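Long-range contacts in (S)-ureidoglycine aminohydrolase cupin domain-containing protein (Pseudomonas syringae pv. tomato, PDB 3MYX), which is of unknown function but belongs to the cupin superfamily and may be related to (S)-ureidoglycine aminohydrolases: residues A[188-194]-A[230-236]; A[7-12]-A[207-211]; A[130-136]-A[169-173]. All blocks are in the same frame, centred on the assembly; numbering follows the deposited sequence. Where two conformers were deposited one is given.

Contact 1: residues A[188-194]-A[230-236]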
loop_
_atom_site.group_PDB
_atom_site.type_symbol
_atom_site.label_atom_id
_atom_site.label_comp_id
_atom_site.label_asym_id
_atom_site.label_seq_id
_atom_site.Cartn_x
_atom_site.Cartn_y
_atom_site.Cartn_z
ATOM N N GLU A 188 1.138 6.881 -3.129
ATOM C CA GLU A 188 -0.014 5.972 -3.021
ATOM C C GLU A 188 0.332 4.513 -3.270
ATOM O O GLU A 188 0.808 4.168 -4.355
ATOM C CB GLU A 188 -1.114 6.396 -4.000
ATOM C CG GLU A 188 -2.337 5.502 -3.939
ATOM C CD GLU A 188 -3.525 6.019 -4.712
ATOM O OE1 GLU A 188 -3.395 7.009 -5.466
ATOM O OE2 GLU A 188 -4.613 5.412 -4.549
ATOM N N LEU A 189 0.044 3.655 -2.298
ATOM C CA LEU A 189 -0.014 2.220 -2.516
ATOM C C LEU A 189 -1.462 1.859 -2.766
ATOM O O LEU A 189 -2.346 2.335 -2.065
ATOM C CB LEU A 189 0.512 1.434 -1.299
ATOM C CG LEU A 189 0.493 -0.094 -1.462
ATOM C CD1 LEU A 189 1.627 -0.759 -0.692
ATOM C CD2 LEU A 189 -0.849 -0.698 -1.052
HETATM N N MSE A 190 -1.693 1.032 -3.782
HETATM C CA MSE A 190 -3.016 0.488 -4.083
HETATM C C MSE A 190 -2.930 -1.022 -4.232
HETATM O O MSE A 190 -2.020 -1.513 -4.894
HETATM C CB MSE A 190 -3.555 1.009 -5.418
HETATM C CG MSE A 190 -3.465 2.489 -5.641
HETATM SE SE MSE A 190 -4.225 3.030 -7.351
HETATM C CE MSE A 190 -3.754 1.420 -8.347
ATOM N N ASN A 191 -3.897 -1.733 -3.681
ATOM C CA ASN A 191 -4.059 -3.150 -3.935
ATOM C C ASN A 191 -5.496 -3.339 -4.360
ATOM O O ASN A 191 -6.411 -2.904 -3.656
ATOM C CB ASN A 191 -3.717 -3.984 -2.696
ATOM C CG ASN A 191 -4.154 -5.429 -2.824
ATOM O OD1 ASN A 191 -5.286 -5.767 -2.490
ATOM N ND2 ASN A 191 -3.253 -6.285 -3.312
ATOM N N LEU A 192 -5.715 -3.915 -5.529
ATOM C CA LEU A 192 -7.076 -3.968 -6.064
ATOM C C LEU A 192 -7.858 -5.149 -5.493
ATOM O O LEU A 192 -7.487 -6.316 -5.651
ATOM C CB LEU A 192 -7.090 -4.024 -7.585
ATOM C CG LEU A 192 -6.427 -2.849 -8.321
ATOM C CD1 LEU A 192 -6.919 -2.812 -9.754
ATOM C CD2 LEU A 192 -6.624 -1.496 -7.698
ATOM N N ILE A 193 -8.951 -4.812 -4.814
ATOM C CA ILE A 193 -9.901 -5.788 -4.286
ATOM C C ILE A 193 -10.856 -6.246 -5.401
ATOM O O ILE A 193 -11.186 -7.427 -5.484
ATOM C CB ILE A 193 -10.672 -5.160 -3.073
ATOM C CG1 ILE A 193 -9.700 -4.843 -1.930
ATOM C CG2 ILE A 193 -11.841 -6.054 -2.617
ATOM C CD1 ILE A 193 -10.279 -3.918 -0.889
ATOM N N GLU A 194 -11.313 -5.309 -6.232
ATOM C CA GLU A 194 -12.122 -5.625 -7.402
ATOM C C GLU A 194 -11.684 -4.739 -8.550
ATOM O O GLU A 194 -11.258 -3.607 -8.342
ATOM C CB GLU A 194 -13.622 -5.391 -7.177
ATOM C CG GLU A 194 -14.253 -6.273 -6.109
ATOM C CD GLU A 194 -15.770 -6.146 -6.071
ATOM O OE1 GLU A 194 -16.405 -6.269 -7.134
ATOM O OE2 GLU A 194 -16.336 -5.930 -4.986
ATOM N N TYR A 230 -15.995 -0.620 -12.576
ATOM C CA TYR A 230 -15.828 -0.424 -11.150
ATOM C C TYR A 230 -14.473 -0.898 -10.661
ATOM O O TYR A 230 -13.972 -1.955 -11.075
ATOM C CB TYR A 230 -16.910 -1.232 -10.452
ATOM C CG TYR A 230 -16.876 -1.251 -8.951
ATOM C CD1 TYR A 230 -17.425 -0.212 -8.210
ATOM C CD2 TYR A 230 -16.347 -2.323 -8.270
ATOM C CE1 TYR A 230 -17.449 -0.266 -6.822
ATOM C CE2 TYR A 230 -16.369 -2.386 -6.893
ATOM C CZ TYR A 230 -16.909 -1.357 -6.162
ATOM O OH TYR A 230 -16.952 -1.450 -4.779
ATOM N N VAL A 231 -13.893 -0.139 -9.738
ATOM C CA VAL A 231 -12.663 -0.509 -9.047
ATOM C C VAL A 231 -12.870 -0.351 -7.559
ATOM O O VAL A 231 -13.478 0.613 -7.109
ATOM C CB VAL A 231 -11.478 0.358 -9.526
ATOM C CG1 VAL A 231 -10.234 0.127 -8.682
ATOM C CG2 VAL A 231 -11.160 0.075 -10.993
ATOM N N ARG A 232 -12.357 -1.305 -6.794
ATOM C CA ARG A 232 -12.285 -1.190 -5.343
ATOM C C ARG A 232 -10.875 -1.515 -4.931
ATOM O O ARG A 232 -10.302 -2.494 -5.440
ATOM C CB ARG A 232 -13.278 -2.128 -4.688
ATOM C CG ARG A 232 -13.312 -2.093 -3.172
ATOM C CD ARG A 232 -14.323 -3.118 -2.686
ATOM N NE ARG A 232 -14.581 -3.059 -1.261
ATOM C CZ ARG A 232 -15.553 -2.357 -0.651
ATOM N NH1 ARG A 232 -16.410 -1.572 -1.283
ATOM N NH2 ARG A 232 -15.625 -2.429 0.634
ATOM N N LYS A 233 -10.321 -0.732 -4.018
ATOM C CA LYS A 233 -8.934 -0.930 -3.630
ATOM C C LYS A 233 -8.689 -0.663 -2.166
ATOM O O LYS A 233 -9.366 0.171 -1.572
ATOM C CB LYS A 233 -8.019 -0.025 -4.465
ATOM C CG LYS A 233 -8.097 1.435 -4.128
ATOM C CD LYS A 233 -7.496 2.314 -5.217
ATOM C CE LYS A 233 -7.448 3.754 -4.791
ATOM N NZ LYS A 233 -6.957 4.653 -5.905
ATOM N N PHE A 234 -7.688 -1.354 -1.613
ATOM C CA PHE A 234 -7.017 -0.885 -0.424
ATOM C C PHE A 234 -6.088 0.229 -0.867
ATOM O O PHE A 234 -5.460 0.142 -1.941
ATOM C CB PHE A 234 -6.136 -1.972 0.183
ATOM C CG PHE A 234 -6.871 -3.054 0.909
ATOM C CD1 PHE A 234 -7.611 -2.759 2.042
ATOM C CD2 PHE A 234 -6.732 -4.392 0.541
ATOM C CE1 PHE A 234 -8.240 -3.774 2.765
ATOM C CE2 PHE A 234 -7.368 -5.405 1.264
ATOM C CZ PHE A 234 -8.111 -5.105 2.364
ATOM N N TYR A 235 -5.937 1.248 -0.026
ATOM C CA TYR A 235 -4.977 2.302 -0.287
ATOM C C TYR A 235 -4.213 2.694 0.963
ATOM O O TYR A 235 -4.717 2.572 2.091
ATOM C CB TYR A 235 -5.651 3.541 -0.860
ATOM C CG TYR A 235 -6.658 4.195 0.064
ATOM C CD1 TYR A 235 -6.255 5.122 1.035
ATOM C CD2 TYR A 235 -8.002 3.866 -0.001
ATOM C CE1 TYR A 235 -7.176 5.721 1.885
ATOM C CE2 TYR A 235 -8.911 4.448 0.850
ATOM C CZ TYR A 235 -8.510 5.363 1.784
ATOM O OH TYR A 235 -9.484 5.898 2.617
ATOM N N ALA A 236 -2.991 3.164 0.728
ATOM C CA ALA A 236 -2.248 3.969 1.691
ATOM C C ALA A 236 -1.835 5.216 0.930
ATOM O O ALA A 236 -1.184 5.094 -0.117
ATOM C CB ALA A 236 -1.005 3.238 2.210
HETATM O O HOH W 1 -18.034 -3.981 -4.036
#

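Contact 2: residues A[7-12]-A[207-211]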
loop_
_atom_site.group_PDB
_atom_site.type_symbol
_atom_site.label_atom_id
_atom_site.label_comp_id
_atom_site.label_asym_id
_atom_site.label_seq_id
_atom_site.Cartn_x
_atom_site.Cartn_y
_atom_site.Cartn_z
ATOM N N VAL A 7 5.786 4.808 -11.388
ATOM C CA VAL A 7 4.765 3.847 -11.019
ATOM C C VAL A 7 5.427 2.477 -11.022
ATOM O O VAL A 7 6.060 2.080 -12.020
ATOM C CB VAL A 7 3.584 3.893 -12.022
ATOM C CG1 VAL A 7 2.563 2.817 -11.714
ATOM C CG2 VAL A 7 2.952 5.294 -12.053
ATOM N N LEU A 8 5.296 1.768 -9.906
ATOM C CA LEU A 8 5.981 0.499 -9.684
ATOM C C LEU A 8 5.023 -0.601 -9.283
ATOM O O LEU A 8 4.383 -0.518 -8.241
ATOM C CB LEU A 8 7.036 0.664 -8.587
ATOM C CG LEU A 8 8.114 1.713 -8.886
ATOM C CD1 LEU A 8 8.940 2.033 -7.662
ATOM C CD2 LEU A 8 8.998 1.245 -10.067
ATOM N N LEU A 9 4.931 -1.624 -10.117
ATOM C CA LEU A 9 4.156 -2.817 -9.778
ATOM C C LEU A 9 4.962 -3.584 -8.719
ATOM O O LEU A 9 6.112 -3.962 -8.960
ATOM C CB LEU A 9 3.872 -3.673 -11.028
ATOM C CG LEU A 9 2.580 -4.507 -11.098
ATOM C CD1 LEU A 9 2.379 -5.346 -9.864
ATOM C CD2 LEU A 9 1.333 -3.652 -11.341
ATOM N N LEU A 10 4.376 -3.788 -7.539
ATOM C CA LEU A 10 5.074 -4.466 -6.439
ATOM C C LEU A 10 4.857 -5.980 -6.474
ATOM O O LEU A 10 5.790 -6.744 -6.246
ATOM C CB LEU A 10 4.641 -3.908 -5.075
ATOM C CG LEU A 10 4.850 -2.405 -4.862
ATOM C CD1 LEU A 10 4.506 -2.053 -3.418
ATOM C CD2 LEU A 10 6.295 -1.973 -5.198
ATOM N N ALA A 11 3.621 -6.414 -6.720
ATOM C CA ALA A 11 3.328 -7.830 -6.798
ATOM C C ALA A 11 2.075 -8.065 -7.613
ATOM O O ALA A 11 1.117 -7.304 -7.526
ATOM C CB ALA A 11 3.162 -8.426 -5.394
ATOM N N ARG A 12 2.103 -9.141 -8.393
ATOM C CA ARG A 12 0.945 -9.612 -9.125
ATOM C C ARG A 12 0.172 -10.613 -8.278
ATOM O O ARG A 12 0.756 -11.325 -7.449
ATOM C CB ARG A 12 1.374 -10.330 -10.398
ATOM C CG ARG A 12 2.017 -9.466 -11.452
ATOM C CD ARG A 12 1.014 -8.568 -12.080
ATOM N NE ARG A 12 1.544 -7.910 -13.267
ATOM C CZ ARG A 12 0.917 -6.956 -13.943
ATOM N NH1 ARG A 12 -0.280 -6.524 -13.564
ATOM N NH2 ARG A 12 1.495 -6.421 -15.000
ATOM N N LEU A 207 0.783 0.152 -17.767
ATOM C CA LEU A 207 0.699 -0.886 -16.764
ATOM C C LEU A 207 -0.767 -1.206 -16.506
ATOM O O LEU A 207 -1.524 -0.324 -16.096
ATOM C CB LEU A 207 1.341 -0.399 -15.469
ATOM C CG LEU A 207 1.359 -1.399 -14.327
ATOM C CD1 LEU A 207 2.316 -2.576 -14.655
ATOM C CD2 LEU A 207 1.775 -0.682 -13.045
ATOM N N THR A 208 -1.163 -2.452 -16.734
ATOM C CA THR A 208 -2.477 -2.931 -16.351
ATOM C C THR A 208 -2.378 -3.498 -14.947
ATOM O O THR A 208 -1.611 -4.432 -14.699
ATOM C CB THR A 208 -2.990 -3.999 -17.301
ATOM O OG1 THR A 208 -3.094 -3.424 -18.608
ATOM C CG2 THR A 208 -4.360 -4.484 -16.857
ATOM N N VAL A 209 -3.120 -2.890 -14.031
ATOM C CA VAL A 209 -3.183 -3.334 -12.649
ATOM C C VAL A 209 -4.465 -4.133 -12.522
ATOM O O VAL A 209 -5.563 -3.609 -12.687
ATOM C CB VAL A 209 -3.151 -2.141 -11.662
ATOM C CG1 VAL A 209 -3.055 -2.661 -10.215
ATOM C CG2 VAL A 209 -1.989 -1.188 -12.029
ATOM N N ASN A 210 -4.300 -5.420 -12.284
ATOM C CA ASN A 210 -5.409 -6.346 -12.199
ATOM C C ASN A 210 -5.835 -6.607 -10.772
ATOM O O ASN A 210 -5.155 -6.239 -9.813
ATOM C CB ASN A 210 -5.027 -7.666 -12.878
ATOM C CG ASN A 210 -4.774 -7.498 -14.355
ATOM O OD1 ASN A 210 -5.681 -7.150 -15.099
ATOM N ND2 ASN A 210 -3.540 -7.754 -14.792
ATOM N N THR A 211 -6.978 -7.255 -10.637
ATOM C CA THR A 211 -7.488 -7.612 -9.347
ATOM C C THR A 211 -6.444 -8.452 -8.596
ATOM O O THR A 211 -5.902 -9.409 -9.139
ATOM C CB THR A 211 -8.778 -8.407 -9.500
ATOM O OG1 THR A 211 -9.691 -7.695 -10.359
ATOM C CG2 THR A 211 -9.375 -8.691 -8.154
HETATM O O HOH W 2 0.664 -4.739 -17.374
#

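Contact 3: residues A[130-136]-A[169-173]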
loop_
_atom_site.group_PDB
_atom_site.type_symbol
_atom_site.label_atom_id
_atom_site.label_comp_id
_atom_site.label_asym_id
_atom_site.label_seq_id
_atom_site.Cartn_x
_atom_site.Cartn_y
_atom_site.Cartn_z
ATOM N N LEU A 130 -7.951 -4.302 8.345
ATOM C CA LEU A 130 -8.644 -3.534 7.293
ATOM C C LEU A 130 -9.572 -4.456 6.512
ATOM O O LEU A 130 -9.106 -5.234 5.685
ATOM C CB LEU A 130 -7.636 -2.877 6.336
ATOM C CG LEU A 130 -6.536 -2.017 6.964
ATOM C CD1 LEU A 130 -5.474 -1.675 5.905
ATOM C CD2 LEU A 130 -7.074 -0.753 7.620
ATOM N N ASP A 131 -10.878 -4.338 6.736
ATOM C CA ASP A 131 -11.846 -5.249 6.115
ATOM C C ASP A 131 -12.006 -4.921 4.621
ATOM O O ASP A 131 -12.370 -3.798 4.283
ATOM C CB ASP A 131 -13.196 -5.107 6.846
ATOM C CG ASP A 131 -14.255 -6.126 6.427
ATOM O OD1 ASP A 131 -14.050 -6.879 5.457
ATOM O OD2 ASP A 131 -15.307 -6.167 7.120
ATOM N N ARG A 132 -11.799 -5.916 3.749
ATOM C CA ARG A 132 -12.053 -5.773 2.316
ATOM C C ARG A 132 -13.469 -5.263 2.040
ATOM O O ARG A 132 -13.680 -4.556 1.056
ATOM C CB ARG A 132 -11.866 -7.126 1.603
ATOM C CG ARG A 132 -10.427 -7.641 1.559
ATOM C CD ARG A 132 -10.314 -9.096 1.136
ATOM N NE ARG A 132 -10.686 -9.287 -0.259
ATOM C CZ ARG A 132 -9.872 -9.134 -1.303
ATOM N NH1 ARG A 132 -8.630 -8.735 -1.148
ATOM N NH2 ARG A 132 -10.329 -9.360 -2.537
ATOM N N LEU A 133 -14.428 -5.653 2.890
ATOM C CA LEU A 133 -15.840 -5.314 2.719
ATOM C C LEU A 133 -16.260 -4.121 3.572
ATOM O O LEU A 133 -17.440 -3.932 3.842
ATOM C CB LEU A 133 -16.734 -6.527 3.034
ATOM C CG LEU A 133 -16.488 -7.809 2.228
ATOM C CD1 LEU A 133 -17.464 -8.925 2.640
ATOM C CD2 LEU A 133 -16.569 -7.503 0.738
ATOM N N ALA A 134 -15.309 -3.285 3.968
ATOM C CA ALA A 134 -15.629 -2.085 4.741
ATOM C C ALA A 134 -16.732 -1.264 4.069
ATOM O O ALA A 134 -16.775 -1.125 2.830
ATOM C CB ALA A 134 -14.368 -1.229 4.894
ATOM N N LEU A 135 -17.598 -0.673 4.881
ATOM C CA LEU A 135 -18.640 0.219 4.373
ATOM C C LEU A 135 -18.044 1.601 4.102
ATOM O O LEU A 135 -17.301 2.140 4.927
ATOM C CB LEU A 135 -19.768 0.349 5.397
ATOM C CG LEU A 135 -20.454 -0.966 5.765
ATOM C CD1 LEU A 135 -21.450 -0.734 6.903
ATOM C CD2 LEU A 135 -21.146 -1.530 4.550
ATOM N N LEU A 136 -18.371 2.162 2.940
ATOM C CA LEU A 136 -17.727 3.373 2.445
ATOM C C LEU A 136 -18.715 4.524 2.367
ATOM O O LEU A 136 -19.919 4.329 2.269
ATOM C CB LEU A 136 -17.146 3.123 1.061
ATOM C CG LEU A 136 -16.307 1.859 0.855
ATOM C CD1 LEU A 136 -15.742 1.877 -0.569
ATOM C CD2 LEU A 136 -15.176 1.727 1.914
ATOM N N ILE A 169 -5.120 5.353 5.465
ATOM C CA ILE A 169 -5.161 3.978 4.966
ATOM C C ILE A 169 -6.581 3.448 5.060
ATOM O O ILE A 169 -7.258 3.631 6.068
ATOM C CB ILE A 169 -4.185 3.093 5.759
ATOM C CG1 ILE A 169 -2.747 3.587 5.541
ATOM C CG2 ILE A 169 -4.348 1.633 5.358
ATOM C CD1 ILE A 169 -1.699 2.957 6.459
ATOM N N GLY A 170 -7.061 2.835 3.986
ATOM C CA GLY A 170 -8.421 2.372 3.997
ATOM C C GLY A 170 -8.824 1.673 2.728
ATOM O O GLY A 170 -7.989 1.076 2.047
ATOM N N VAL A 171 -10.119 1.750 2.446
ATOM C CA VAL A 171 -10.723 1.125 1.298
ATOM C C VAL A 171 -11.469 2.208 0.508
ATOM O O VAL A 171 -12.092 3.097 1.098
ATOM C CB VAL A 171 -11.657 -0.035 1.709
ATOM C CG1 VAL A 171 -12.364 -0.669 0.468
ATOM C CG2 VAL A 171 -10.894 -1.110 2.470
ATOM N N TRP A 172 -11.353 2.139 -0.825
ATOM C CA TRP A 172 -11.958 3.107 -1.750
ATOM C C TRP A 172 -12.618 2.368 -2.877
ATOM O O TRP A 172 -12.151 1.289 -3.272
ATOM C CB TRP A 172 -10.865 3.981 -2.327
ATOM C CG TRP A 172 -11.134 4.968 -3.438
ATOM C CD1 TRP A 172 -11.388 6.278 -3.290
ATOM C CD2 TRP A 172 -11.003 4.741 -4.847
ATOM N NE1 TRP A 172 -11.453 6.898 -4.517
ATOM C CE2 TRP A 172 -11.188 5.970 -5.486
ATOM C CE3 TRP A 172 -10.721 3.617 -5.628
ATOM C CZ2 TRP A 172 -11.089 6.112 -6.864
ATOM C CZ3 TRP A 172 -10.626 3.761 -6.992
ATOM C CH2 TRP A 172 -10.789 5.004 -7.592
ATOM N N ASP A 173 -13.687 2.934 -3.423
ATOM C CA ASP A 173 -14.223 2.423 -4.671
ATOM C C ASP A 173 -14.676 3.535 -5.589
ATOM O O ASP A 173 -14.783 4.690 -5.189
ATOM C CB ASP A 173 -15.267 1.295 -4.476
ATOM C CG ASP A 173 -16.670 1.752 -4.033
ATOM O OD1 ASP A 173 -17.023 2.957 -4.002
ATOM O OD2 ASP A 173 -17.453 0.819 -3.683
#

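Contact 1: residues A[188-194]-A[230-236]
Strands L189–L192 and K233–A236 run antiparallel, L189 and N191 trading paired backbone hydrogen bonds with A236 and F234, until a classic beta bulge sets both I193 and E194 opposite R232, whose O accepts from I193 N (2.8 Å) and E194 N (3.1 Å) on the same face of its carbonyl plane. I193 is turned toward the partner strand and lays CD1 over the middle of the F234 ring, 3.8 Å from the centroid and 8° off the normal, a CH-pi contact. N191 OD1 meets that ring in plane at its edge, 3.6 Å from CD2, while ND2 is hydrogen-bonded to T214 OG1. On the other face, K233 starts with CG between backbone N and carbonyl carbon (chi1 72°) and then runs straight to E188, where NZ forms a salt bridge with OE2 (2.8 Å), on the syn side and 20° out of the carboxylate plane. E188 OE1 is hydrogen-bonded to H184 NE2, and W172 gives K233 a cation-pi partner. The ladder thus separates a mixed face, its F234 ring and N191 amide against strand 66-71, from one with a buried salt bridge, where 1,2-ethanediol, probably from the crystallisation liquor, lies near K233 and may mark a pocket.

Contact 2: residues A[7-12]-A[207-211]
Two sheets of the C-terminal cupin barrel face each other where V7 and L9, on the edge strand supplied by the N terminus, lean on L207 and V209 of strand 206-209. The two strands do not pair by backbone hydrogen bonds; their axes come no closer than 9.1 Å. In the conformer given, L207 points across the gap with CG anti to its backbone N (chi1 -179°), and this spreads its two methyls toward the opposing strand: CD2 meets V7 CG1 at 3.8 Å, and both branches lie against L9 CD2. V209 CG2 touches L9 CD2 more distantly, at 4.2 Å. L9 and L207 each have a second conformer, so the exact fit of their side chains is doubtful. Strand 7-11 ends in a classic beta bulge, L10 and A11 both pairing with T214 of the next strand, and R12 follows directly. Its chain bends at chi2 (-71°) and folds back beside L9, whose CG, in the conformer given, stands 4.1 Å above the centre of the guanidinium. The R12 NH1 group then meets T208 O almost head-on, at 2.7 Å with an N-H...O angle of 169°, the acceptor lying in the guanidinium plane. A water in the same plane links R12 NH2 (3.0 Å) to T208 N (3.0 Å), giving R12 a second, water-mediated tie to T208. D213 OD2 forms a salt bridge with R12 NH1 and also accepts from N210 N.

Contact 3: residues A[130-136]-A[169-173]
L136 sets CG anti to its carbonyl carbon (chi1 -48°) and so drops its two methyls onto strand 169-173, CD2 on V171 and CD1 on D173, whose own CG, placed between backbone N and carbonyl carbon (chi1 77°), packs against that methyl. The segment 130-136 connects strand 127-130 of the N-terminal half to strand 137-139 at the edge of the C-terminal cupin sheet. It bends through a type I beta turn from D131 to A134, closed by A134 N to D131 O (3.0 Å). An Asx turn is superposed on it: D131 OD1 accepts from L133 N (2.9 Å), the donor standing well above the carboxylate plane. V171 projects into the curve of this turn, CG2 against D131 O (3.6 Å) and A134 CB (4.2 Å). No hydrogen bond joins the two segments; R232 of the neighbouring strand holds the turn instead, donating to the carbonyls of R132 and A134. At the L130 end, L130 and I169 cross at about a right angle, with L130 CD1 on I169 CG2 (3.5 Å) and V94 alongside both. At the L136 end the carboxylate of D173 is held by R155 and Y230, and L136 CD1 rests almost equally far from its three atoms, 3.6 Å from CG, 3.8 Å from OD1 and 3.7 Å from OD2.

How the contacts relate
From the N terminus, strand 7-11 opens contact 2, and the chain builds the whole N-terminal half before 130-136 leads into the C-terminal one. Contact 3 closes first, at 169-173, nested wholly within the long loop of contact 2. Contact 1 then opens at 188-194, contact 2 closes at 207-211, and contact 1 closes at 230-236, so contacts 1 and 2 cross while 3 and 1 follow in series. All three reach one antiparallel sheet: contact 1 joins two of its inner strands, contact 2 ties its N-terminal edge to the facing sheet, and contact 3 lays the connection between halves against strand 168-174. L192 packs on V209 and N210 between contacts 1 and 2.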